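Local atomic coordinates of importin-95 (Chaetomium thermophilum, PDB entry 4XRI), a protein that probably carries proteins into the nucleus as a flexible HEAT-repeat transport receptor of the importin-beta family, with small GTPase binding likely part of its work. Residues A[89-102]-A[126-138]. The protein carries 2 engineered substitutions. Residues are numbered along the deposited sequence; the frame is centred on the assembly and turned at random.
With SO4 (sulfate ion), chain F.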
ATOM      1  N   TRP A  89     -10.114 -32.614  -9.032  1.00 52.17           N
ATOM      2  CA  TRP A  89     -11.542 -32.877  -9.171  1.00 55.64           C
ATOM      3  C   TRP A  89     -11.848 -33.447 -10.549  1.00 59.10           C
ATOM      4  O   TRP A  89     -12.626 -34.390 -10.689  1.00 54.30           O
ATOM      5  CB  TRP A  89     -12.370 -31.612  -8.943  1.00 49.79           C
ATOM      6  CG  TRP A  89     -13.831 -31.810  -9.247  1.00 54.26           C
ATOM      7  CD1 TRP A  89     -14.464 -31.565 -10.432  1.00 52.34           C
ATOM      8  CD2 TRP A  89     -14.835 -32.303  -8.353  1.00 48.51           C
ATOM      9  NE1 TRP A  89     -15.799 -31.870 -10.330  1.00 46.94           N
ATOM     10  CE2 TRP A  89     -16.054 -32.323  -9.061  1.00 44.83           C
ATOM     11  CE3 TRP A  89     -14.822 -32.726  -7.019  1.00 46.78           C
ATOM     12  CZ2 TRP A  89     -17.247 -32.753  -8.485  1.00 40.07           C
ATOM     13  CZ3 TRP A  89     -16.009 -33.148  -6.447  1.00 44.71           C
ATOM     14  CH2 TRP A  89     -17.204 -33.160  -7.179  1.00 40.74           C
ATOM     15  N   LEU A  90     -11.223 -32.861 -11.564  1.00 52.57           N
ATOM     16  CA  LEU A  90     -11.465 -33.254 -12.944  1.00 57.26           C
ATOM     17  C   LEU A  90     -10.910 -34.636 -13.285  1.00 60.66           C
ATOM     18  O   LEU A  90     -11.600 -35.447 -13.905  1.00 55.23           O
ATOM     19  CB  LEU A  90     -10.870 -32.215 -13.900  1.00 57.95           C
ATOM     20  CG  LEU A  90     -11.661 -30.920 -14.101  1.00 55.56           C
ATOM     21  CD1 LEU A  90     -10.936 -29.994 -15.071  1.00 58.71           C
ATOM     22  CD2 LEU A  90     -13.066 -31.227 -14.596  1.00 47.03           C
ATOM     23  N   ASN A  91      -9.673 -34.910 -12.882  1.00 54.15           N
ATOM     24  CA  ASN A  91      -8.967 -36.082 -13.397  1.00 65.04           C
ATOM     25  C   ASN A  91      -8.580 -37.152 -12.377  1.00 64.12           C
ATOM     26  O   ASN A  91      -8.040 -38.194 -12.752  1.00 68.80           O
ATOM     27  CB  ASN A  91      -7.703 -35.628 -14.126  1.00 69.40           C
ATOM     28  CG  ASN A  91      -8.007 -34.914 -15.426  1.00 72.47           C
ATOM     29  OD1 ASN A  91      -8.876 -35.336 -16.191  1.00 70.40           O
ATOM     30  ND2 ASN A  91      -7.299 -33.821 -15.680  1.00 75.71           N
ATOM     31  N   GLN A  92      -8.846 -36.912 -11.099  1.00 62.40           N
ATOM     32  CA  GLN A  92      -8.485 -37.895 -10.083  1.00 64.12           C
ATOM     33  C   GLN A  92      -9.705 -38.416  -9.335  1.00 65.66           C
ATOM     34  O   GLN A  92      -9.590 -39.019  -8.267  1.00 69.73           O
ATOM     35  CB  GLN A  92      -7.468 -37.300  -9.111  1.00 64.93           C
ATOM     36  CG  GLN A  92      -6.130 -37.007  -9.771  1.00 72.19           C
ATOM     37  CD  GLN A  92      -5.125 -36.389  -8.824  1.00 78.60           C
ATOM     38  OE1 GLN A  92      -4.462 -35.408  -9.162  1.00 78.42           O
ATOM     39  NE2 GLN A  92      -4.997 -36.967  -7.635  1.00 82.76           N
ATOM     40  N   THR A  93     -10.876 -38.181  -9.914  1.00 64.84           N
ATOM     41  CA  THR A  93     -12.109 -38.775  -9.423  1.00 61.53           C
ATOM     42  C   THR A  93     -12.770 -39.563 -10.546  1.00 59.35           C
ATOM     43  O   THR A  93     -12.389 -39.441 -11.709  1.00 65.13           O
ATOM     44  CB  THR A  93     -13.098 -37.714  -8.902  1.00 57.23           C
ATOM     45  OG1 THR A  93     -13.490 -36.860  -9.983  1.00 61.23           O
ATOM     46  CG2 THR A  93     -12.464 -36.881  -7.803  1.00 51.96           C
ATOM     47  N   ASP A  94     -13.752 -40.381 -10.191  1.00 55.69           N
ATOM     48  CA  ASP A  94     -14.599 -41.021 -11.184  1.00 61.44           C
ATOM     49  C   ASP A  94     -15.910 -40.252 -11.266  1.00 58.69           C
ATOM     50  O   ASP A  94     -16.177 -39.385 -10.434  1.00 57.18           O
ATOM     51  CB  ASP A  94     -14.845 -42.491 -10.840  1.00 71.11           C
ATOM     52  CG  ASP A  94     -15.368 -42.681  -9.433  1.00 76.53           C
ATOM     53  OD1 ASP A  94     -14.748 -42.144  -8.493  1.00 69.62           O
ATOM     54  OD2 ASP A  94     -16.398 -43.366  -9.273  1.00 85.43           O
ATOM     55  N   GLN A  95     -16.724 -40.564 -12.267  1.00 60.80           N
ATOM     56  CA  GLN A  95     -17.989 -39.863 -12.448  1.00 59.04           C
ATOM     57  C   GLN A  95     -18.971 -40.216 -11.336  1.00 55.99           C
ATOM     58  O   GLN A  95     -19.775 -39.381 -10.921  1.00 52.54           O
ATOM     59  CB  GLN A  95     -18.597 -40.186 -13.813  1.00 60.48           C
ATOM     60  CG  GLN A  95     -19.895 -39.446 -14.101  1.00 62.31           C
ATOM     61  CD  GLN A  95     -19.728 -37.938 -14.065  1.00 59.75           C
ATOM     62  OE1 GLN A  95     -19.156 -37.342 -14.976  1.00 65.53           O
ATOM     63  NE2 GLN A  95     -20.225 -37.313 -13.004  1.00 47.36           N
ATOM     64  N   GLU A  96     -18.896 -41.451 -10.851  1.00 50.03           N
ATOM     65  CA  GLU A  96     -19.777 -41.902  -9.778  1.00 50.36           C
ATOM     66  C   GLU A  96     -19.554 -41.091  -8.505  1.00 52.77           C
ATOM     67  O   GLU A  96     -20.511 -40.686  -7.843  1.00 53.54           O
ATOM     68  CB  GLU A  96     -19.567 -43.391  -9.497  1.00 53.69           C
ATOM     69  CG  GLU A  96     -20.469 -43.941  -8.404  1.00 65.80           C
ATOM     70  CD  GLU A  96     -20.243 -45.418  -8.140  1.00 82.37           C
ATOM     71  OE1 GLU A  96     -19.624 -46.094  -8.991  1.00 90.10           O
ATOM     72  OE2 GLU A  96     -20.684 -45.902  -7.076  1.00 86.12           O
ATOM     73  N   THR A  97     -18.290 -40.851  -8.171  1.00 53.57           N
ATOM     74  CA  THR A  97     -17.944 -40.071  -6.988  1.00 55.80           C
ATOM     75  C   THR A  97     -18.393 -38.623  -7.142  1.00 51.14           C
ATOM     76  O   THR A  97     -18.969 -38.040  -6.221  1.00 54.72           O
ATOM     77  CB  THR A  97     -16.431 -40.101  -6.707  1.00 57.49           C
ATOM     78  OG1 THR A  97     -16.004 -41.456  -6.524  1.00 59.25           O
ATOM     79  CG2 THR A  97     -16.101 -39.298  -5.455  1.00 54.27           C
ATOM     80  N   ARG A  98     -18.129 -38.047  -8.312  1.00 50.16           N
ATOM     81  CA  ARG A  98     -18.519 -36.668  -8.590  1.00 51.72           C
ATOM     82  C   ARG A  98     -20.030 -36.486  -8.510  1.00 50.30           C
ATOM     83  O   ARG A  98     -20.514 -35.531  -7.905  1.00 43.46           O
ATOM     84  CB  ARG A  98     -18.017 -36.228  -9.965  1.00 43.32           C
ATOM     85  CG  ARG A  98     -16.513 -36.088 -10.053  1.00 53.77           C
ATOM     86  CD  ARG A  98     -16.092 -35.357 -11.318  1.00 54.00           C
ATOM     87  NE  ARG A  98     -16.536 -36.041 -12.529  1.00 59.02           N
ATOM     88  CZ  ARG A  98     -15.837 -36.980 -13.156  1.00 62.47           C
ATOM     89  NH1 ARG A  98     -16.320 -37.547 -14.253  1.00 58.71           N
ATOM     90  NH2 ARG A  98     -14.654 -37.352 -12.685  1.00 60.04           N
ATOM     91  N   THR A  99     -20.764 -37.409  -9.124  1.00 51.07           N
ATOM     92  CA  THR A  99     -22.221 -37.374  -9.101  1.00 43.72           C
ATOM     93  C   THR A  99     -22.744 -37.464  -7.673  1.00 50.89           C
ATOM     94  O   THR A  99     -23.693 -36.775  -7.299  1.00 48.11           O
ATOM     95  CB  THR A  99     -22.824 -38.519  -9.939  1.00 46.24           C
ATOM     96  OG1 THR A  99     -22.359 -38.417 -11.291  1.00 47.48           O
ATOM     97  CG2 THR A  99     -24.346 -38.452  -9.927  1.00 42.63           C
ATOM     98  N   ARG A 100     -22.107 -38.314  -6.876  1.00 51.36           N
ATOM     99  CA  ARG A 100     -22.502 -38.514  -5.490  1.00 47.94           C
ATOM    100  C   ARG A 100     -22.248 -37.266  -4.649  1.00 44.72           C
ATOM    101  O   ARG A 100     -23.111 -36.841  -3.879  1.00 43.46           O
ATOM    102  CB  ARG A 100     -21.756 -39.707  -4.895  1.00 49.28           C
ATOM    103  CG  ARG A 100     -22.156 -40.040  -3.474  1.00 53.85           C
ATOM    104  CD  ARG A 100     -23.598 -40.492  -3.389  1.00 64.54           C
ATOM    105  NE  ARG A 100     -23.964 -40.870  -2.026  1.00 72.42           N
ATOM    106  CZ  ARG A 100     -25.211 -41.079  -1.618  1.00 73.02           C
ATOM    107  NH1 ARG A 100     -25.449 -41.419  -0.359  1.00 75.69           N
ATOM    108  NH2 ARG A 100     -26.221 -40.940  -2.466  1.00 70.32           N
ATOM    109  N   VAL A 101     -21.060 -36.688  -4.795  1.00 42.95           N
ATOM    110  CA  VAL A 101     -20.696 -35.479  -4.064  1.00 40.52           C
ATOM    111  C   VAL A 101     -21.618 -34.326  -4.439  1.00 45.10           C
ATOM    112  O   VAL A 101     -22.112 -33.603  -3.571  1.00 42.78           O
ATOM    113  CB  VAL A 101     -19.231 -35.071  -4.334  1.00 39.52           C
ATOM    114  CG1 VAL A 101     -18.941 -33.691  -3.757  1.00 38.34           C
ATOM    115  CG2 VAL A 101     -18.280 -36.104  -3.753  1.00 41.48           C
ATOM    116  N   LYS A 102     -21.852 -34.171  -5.739  1.00 43.57           N
ATOM    117  CA  LYS A 102     -22.725 -33.117  -6.252  1.00 42.12           C
ATOM    118  C   LYS A 102     -24.148 -33.227  -5.709  1.00 45.20           C
ATOM    119  O   LYS A 102     -24.738 -32.229  -5.288  1.00 39.15           O
ATOM    120  CB  LYS A 102     -22.746 -33.147  -7.783  1.00 37.47           C
ATOM    121  CG  LYS A 102     -21.497 -32.542  -8.419  1.00 37.69           C
ATOM    122  CD  LYS A 102     -21.264 -33.060  -9.833  1.00 47.54           C
ATOM    123  CE  LYS A 102     -22.340 -32.592 -10.796  1.00 45.93           C
ATOM    124  NZ  LYS A 102     -22.041 -33.027 -12.189  1.00 45.20           N
ATOM    125  N   ALA A 126     -17.650 -24.042  -5.418  1.00 40.37           N
ATOM    126  CA  ALA A 126     -16.328 -24.545  -5.776  1.00 42.07           C
ATOM    127  C   ALA A 126     -16.408 -25.530  -6.939  1.00 51.66           C
ATOM    128  O   ALA A 126     -15.591 -25.487  -7.862  1.00 45.87           O
ATOM    129  CB  ALA A 126     -15.672 -25.201  -4.578  1.00 40.34           C
ATOM    130  N   ILE A 127     -17.395 -26.418  -6.889  1.00 34.90           N
ATOM    131  CA  ILE A 127     -17.603 -27.389  -7.956  1.00 38.18           C
ATOM    132  C   ILE A 127     -18.047 -26.688  -9.237  1.00 38.80           C
ATOM    133  O   ILE A 127     -17.571 -27.004 -10.330  1.00 40.89           O
ATOM    134  CB  ILE A 127     -18.650 -28.445  -7.565  1.00 40.54           C
ATOM    135  CG1 ILE A 127     -18.166 -29.261  -6.366  1.00 38.04           C
ATOM    136  CG2 ILE A 127     -18.955 -29.359  -8.741  1.00 41.74           C
ATOM    137  CD1 ILE A 127     -19.146 -30.322  -5.916  1.00 40.04           C
ATOM    138  N   ALA A 128     -18.954 -25.728  -9.087  1.00 42.88           N
ATOM    139  CA  ALA A 128     -19.496 -24.991 -10.222  1.00 42.11           C
ATOM    140  C   ALA A 128     -18.411 -24.231 -10.979  1.00 43.21           C
ATOM    141  O   ALA A 128     -18.442 -24.147 -12.207  1.00 38.68           O
ATOM    142  CB  ALA A 128     -20.581 -24.029  -9.757  1.00 35.11           C
ATOM    143  N   ALA A 129     -17.452 -23.684 -10.237  1.00 41.25           N
ATOM    144  CA  ALA A 129     -16.354 -22.927 -10.828  1.00 40.94           C
ATOM    145  C   ALA A 129     -15.529 -23.808 -11.759  1.00 41.99           C
ATOM    146  O   ALA A 129     -14.903 -23.326 -12.704  1.00 43.33           O
ATOM    147  CB  ALA A 129     -15.476 -22.332  -9.744  1.00 39.23           C
ATOM    148  N   ILE A 130     -15.549 -25.109 -11.491  1.00 38.91           N
ATOM    149  CA  ILE A 130     -14.845 -26.077 -12.316  1.00 42.20           C
ATOM    150  C   ILE A 130     -15.715 -26.599 -13.458  1.00 42.75           C
ATOM    151  O   ILE A 130     -15.271 -26.680 -14.606  1.00 40.15           O
ATOM    152  CB  ILE A 130     -14.358 -27.275 -11.476  1.00 45.55           C
ATOM    153  CG1 ILE A 130     -13.422 -26.802 -10.363  1.00 48.07           C
ATOM    154  CG2 ILE A 130     -13.672 -28.308 -12.364  1.00 41.57           C
ATOM    155  CD1 ILE A 130     -13.108 -27.879  -9.347  1.00 50.76           C
ATOM    156  N   GLU A 131     -16.961 -26.940 -13.144  1.00 37.52           N
ATOM    157  CA  GLU A 131     -17.787 -27.701 -14.078  1.00 39.68           C
ATOM    158  C   GLU A 131     -18.623 -26.867 -15.050  1.00 37.05           C
ATOM    159  O   GLU A 131     -18.833 -27.273 -16.194  1.00 38.09           O
ATOM    160  CB  GLU A 131     -18.713 -28.632 -13.302  1.00 36.48           C
ATOM    161  CG  GLU A 131     -17.994 -29.767 -12.608  1.00 43.32           C
ATOM    162  CD  GLU A 131     -18.873 -30.990 -12.436  1.00 47.82           C
ATOM    163  OE1 GLU A 131     -20.110 -30.851 -12.548  1.00 44.86           O
ATOM    164  OE2 GLU A 131     -18.328 -32.092 -12.208  1.00 47.28           O
ATOM    165  N   LEU A 132     -19.102 -25.711 -14.605  1.00 36.50           N
ATOM    166  CA  LEU A 132     -19.961 -24.879 -15.451  1.00 42.66           C
ATOM    167  C   LEU A 132     -19.281 -24.348 -16.729  1.00 41.34           C
ATOM    168  O   LEU A 132     -19.906 -24.327 -17.793  1.00 41.09           O
ATOM    169  CB  LEU A 132     -20.517 -23.707 -14.644  1.00 35.42           C
ATOM    170  CG  LEU A 132     -21.586 -24.093 -13.622  1.00 39.28           C
ATOM    171  CD1 LEU A 132     -22.140 -22.861 -12.921  1.00 36.00           C
ATOM    172  CD2 LEU A 132     -22.707 -24.866 -14.293  1.00 40.12           C
ATOM    173  N   PRO A 133     -18.005 -23.913 -16.641  1.00 43.58           N
ATOM    174  CA  PRO A 133     -17.358 -23.520 -17.900  1.00 41.68           C
ATOM    175  C   PRO A 133     -17.236 -24.670 -18.903  1.00 42.20           C
ATOM    176  O   PRO A 133     -17.233 -24.435 -20.111  1.00 44.93           O
ATOM    177  CB  PRO A 133     -15.970 -23.049 -17.446  1.00 42.30           C
ATOM    178  CG  PRO A 133     -16.165 -22.608 -16.050  1.00 44.14           C
ATOM    179  CD  PRO A 133     -17.181 -23.544 -15.476  1.00 38.94           C
ATOM    180  N   ARG A 134     -17.143 -25.897 -18.402  1.00 40.32           N
ATOM    181  CA  ARG A 134     -17.051 -27.072 -19.264  1.00 43.43           C
ATOM    182  C   ARG A 134     -18.419 -27.710 -19.484  1.00 38.82           C
ATOM    183  O   ARG A 134     -18.526 -28.759 -20.120  1.00 40.07           O
ATOM    184  CB  ARG A 134     -16.087 -28.097 -18.666  1.00 41.17           C
ATOM    185  CG  ARG A 134     -14.637 -27.649 -18.660  1.00 46.02           C
ATOM    186  CD  ARG A 134     -13.746 -28.679 -17.993  1.00 52.69           C
ATOM    187  NE  ARG A 134     -12.333 -28.335 -18.120  1.00 52.11           N
ATOM    188  CZ  ARG A 134     -11.570 -28.681 -19.152  1.00 56.74           C
ATOM    189  NH1 ARG A 134     -12.084 -29.389 -20.147  1.00 55.18           N
ATOM    190  NH2 ARG A 134     -10.294 -28.322 -19.185  1.00 55.88           N
ATOM    191  N   ASN A 135     -19.453 -27.070 -18.944  1.00 41.23           N
ATOM    192  CA  ASN A 135     -20.837 -27.514 -19.095  1.00 41.50           C
ATOM    193  C   ASN A 135     -21.058 -28.937 -18.573  1.00 45.57           C
ATOM    194  O   ASN A 135     -21.711 -29.761 -19.217  1.00 39.14           O
ATOM    195  CB  ASN A 135     -21.262 -27.413 -20.562  1.00 43.96           C
ATOM    196  CG  ASN A 135     -22.766 -27.471 -20.741  1.00 51.82           C
ATOM    197  OD1 ASN A 135     -23.527 -27.223 -19.805  1.00 53.03           O
ATOM    198  ND2 ASN A 135     -23.204 -27.802 -21.951  1.00 49.60           N
ATOM    199  N   GLN A 136     -20.523 -29.214 -17.388  1.00 39.17           N
ATOM    200  CA  GLN A 136     -20.591 -30.553 -16.812  1.00 42.57           C
ATOM    201  C   GLN A 136     -21.620 -30.664 -15.683  1.00 39.98           C
ATOM    202  O   GLN A 136     -21.820 -31.737 -15.116  1.00 46.00           O
ATOM    203  CB  GLN A 136     -19.208 -30.969 -16.310  1.00 38.47           C
ATOM    204  CG  GLN A 136     -18.216 -31.216 -17.435  1.00 40.18           C
ATOM    205  CD  GLN A 136     -16.789 -31.362 -16.951  1.00 52.16           C
ATOM    206  OE1 GLN A 136     -16.453 -30.957 -15.838  1.00 45.59           O
ATOM    207  NE2 GLN A 136     -15.938 -31.948 -17.788  1.00 55.34           N
ATOM    208  N   TRP A 137     -22.271 -29.551 -15.361  1.00 44.02           N
ATOM    209  CA  TRP A 137     -23.384 -29.560 -14.412  1.00 42.86           C
ATOM    210  C   TRP A 137     -24.546 -28.731 -14.954  1.00 43.23           C
ATOM    211  O   TRP A 137     -24.883 -27.688 -14.392  1.00 40.05           O
ATOM    212  CB  TRP A 137     -22.937 -29.026 -13.049  1.00 43.23           C
ATOM    213  CG  TRP A 137     -23.766 -29.510 -11.891  1.00 41.17           C
ATOM    214  CD1 TRP A 137     -24.941 -30.204 -11.950  1.00 39.17           C
ATOM    215  CD2 TRP A 137     -23.465 -29.344 -10.497  1.00 37.19           C
ATOM    216  NE1 TRP A 137     -25.392 -30.476 -10.678  1.00 39.66           N
ATOM    217  CE2 TRP A 137     -24.508 -29.961  -9.774  1.00 37.81           C
ATOM    218  CE3 TRP A 137     -22.421 -28.737  -9.798  1.00 40.12           C
ATOM    219  CZ2 TRP A 137     -24.528 -29.983  -8.380  1.00 43.21           C
ATOM    220  CZ3 TRP A 137     -22.448 -28.762  -8.415  1.00 38.28           C
ATOM    221  CH2 TRP A 137     -23.493 -29.380  -7.721  1.00 36.51           C
ATOM    222  N   PRO A 138     -25.159 -29.189 -16.059  1.00 42.06           N
ATOM    223  CA  PRO A 138     -26.202 -28.404 -16.730  1.00 39.60           C
ATOM    224  C   PRO A 138     -27.464 -28.218 -15.890  1.00 40.55           C
ATOM    225  O   PRO A 138     -28.260 -27.327 -16.185  1.00 49.26           O
ATOM    226  CB  PRO A 138     -26.506 -29.231 -17.986  1.00 45.77           C
ATOM    227  CG  PRO A 138     -26.130 -30.620 -17.615  1.00 47.53           C
ATOM    228  CD  PRO A 138     -24.936 -30.486 -16.721  1.00 45.69           C
TER
HETATM  229  S   SO4 F 905     -14.614 -40.789 -15.274  0.84 85.80           S
HETATM  230  O1  SO4 F 905     -14.990 -40.121 -16.517  0.84 78.26           O
HETATM  231  O2  SO4 F 905     -13.357 -41.507 -15.464  0.84 85.80           O
HETATM  232  O3  SO4 F 905     -15.661 -41.734 -14.891  0.84 83.29           O
HETATM  233  O4  SO4 F 905     -14.445 -39.791 -14.222  0.84 87.34           O
HETATM  234  O   HOH W   1     -20.584 -34.160 -15.010  1.00 44.30           O
HETATM  235  O   HOH W   2     -19.339 -34.306 -13.042  1.00 45.09           O
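K102 lies across the indole of W137: a bend at chi3 (67°) lays CE over the face, 3.4 Å from the centroid of the five-membered ring, and the extended last bond carries NZ on to E131. There NZ forms a salt bridge of 2.9 Å with the syn lone pair of E131 OE1, while remaining over the ring in a cation-pi contact. The other oxygen of this buried carboxylate, OE2, accepts a hydrogen bond from W89 NE1 at 3.2 Å; OE2 lies in the indole plane, but the N-H meets it on the anti side, tilted 33° from the carboxylate plane. I127 packs over one W89 face and R98 CG over the opposite one. Such packing between successive helices, here 79-91, 95-108 and 114-131, builds the HEAT-repeat solenoid; a Schellman motif with N135 as C-prime residue ends the last helix. An alanine in place of W137 would remove the indole under K102, whose ammonium would probably be held less firmly against E131. The other flank is more open: partly exposed L90 packs CD2 on I130 CG2, while its CD1 lies by NE of exposed R134. Solvent also enters: one water donates to E131 OE2 (2.6 Å) and accepts from K102 NZ, and R98 NH1 and NH2 bind a sulfate, probably from the crystallisation liquor.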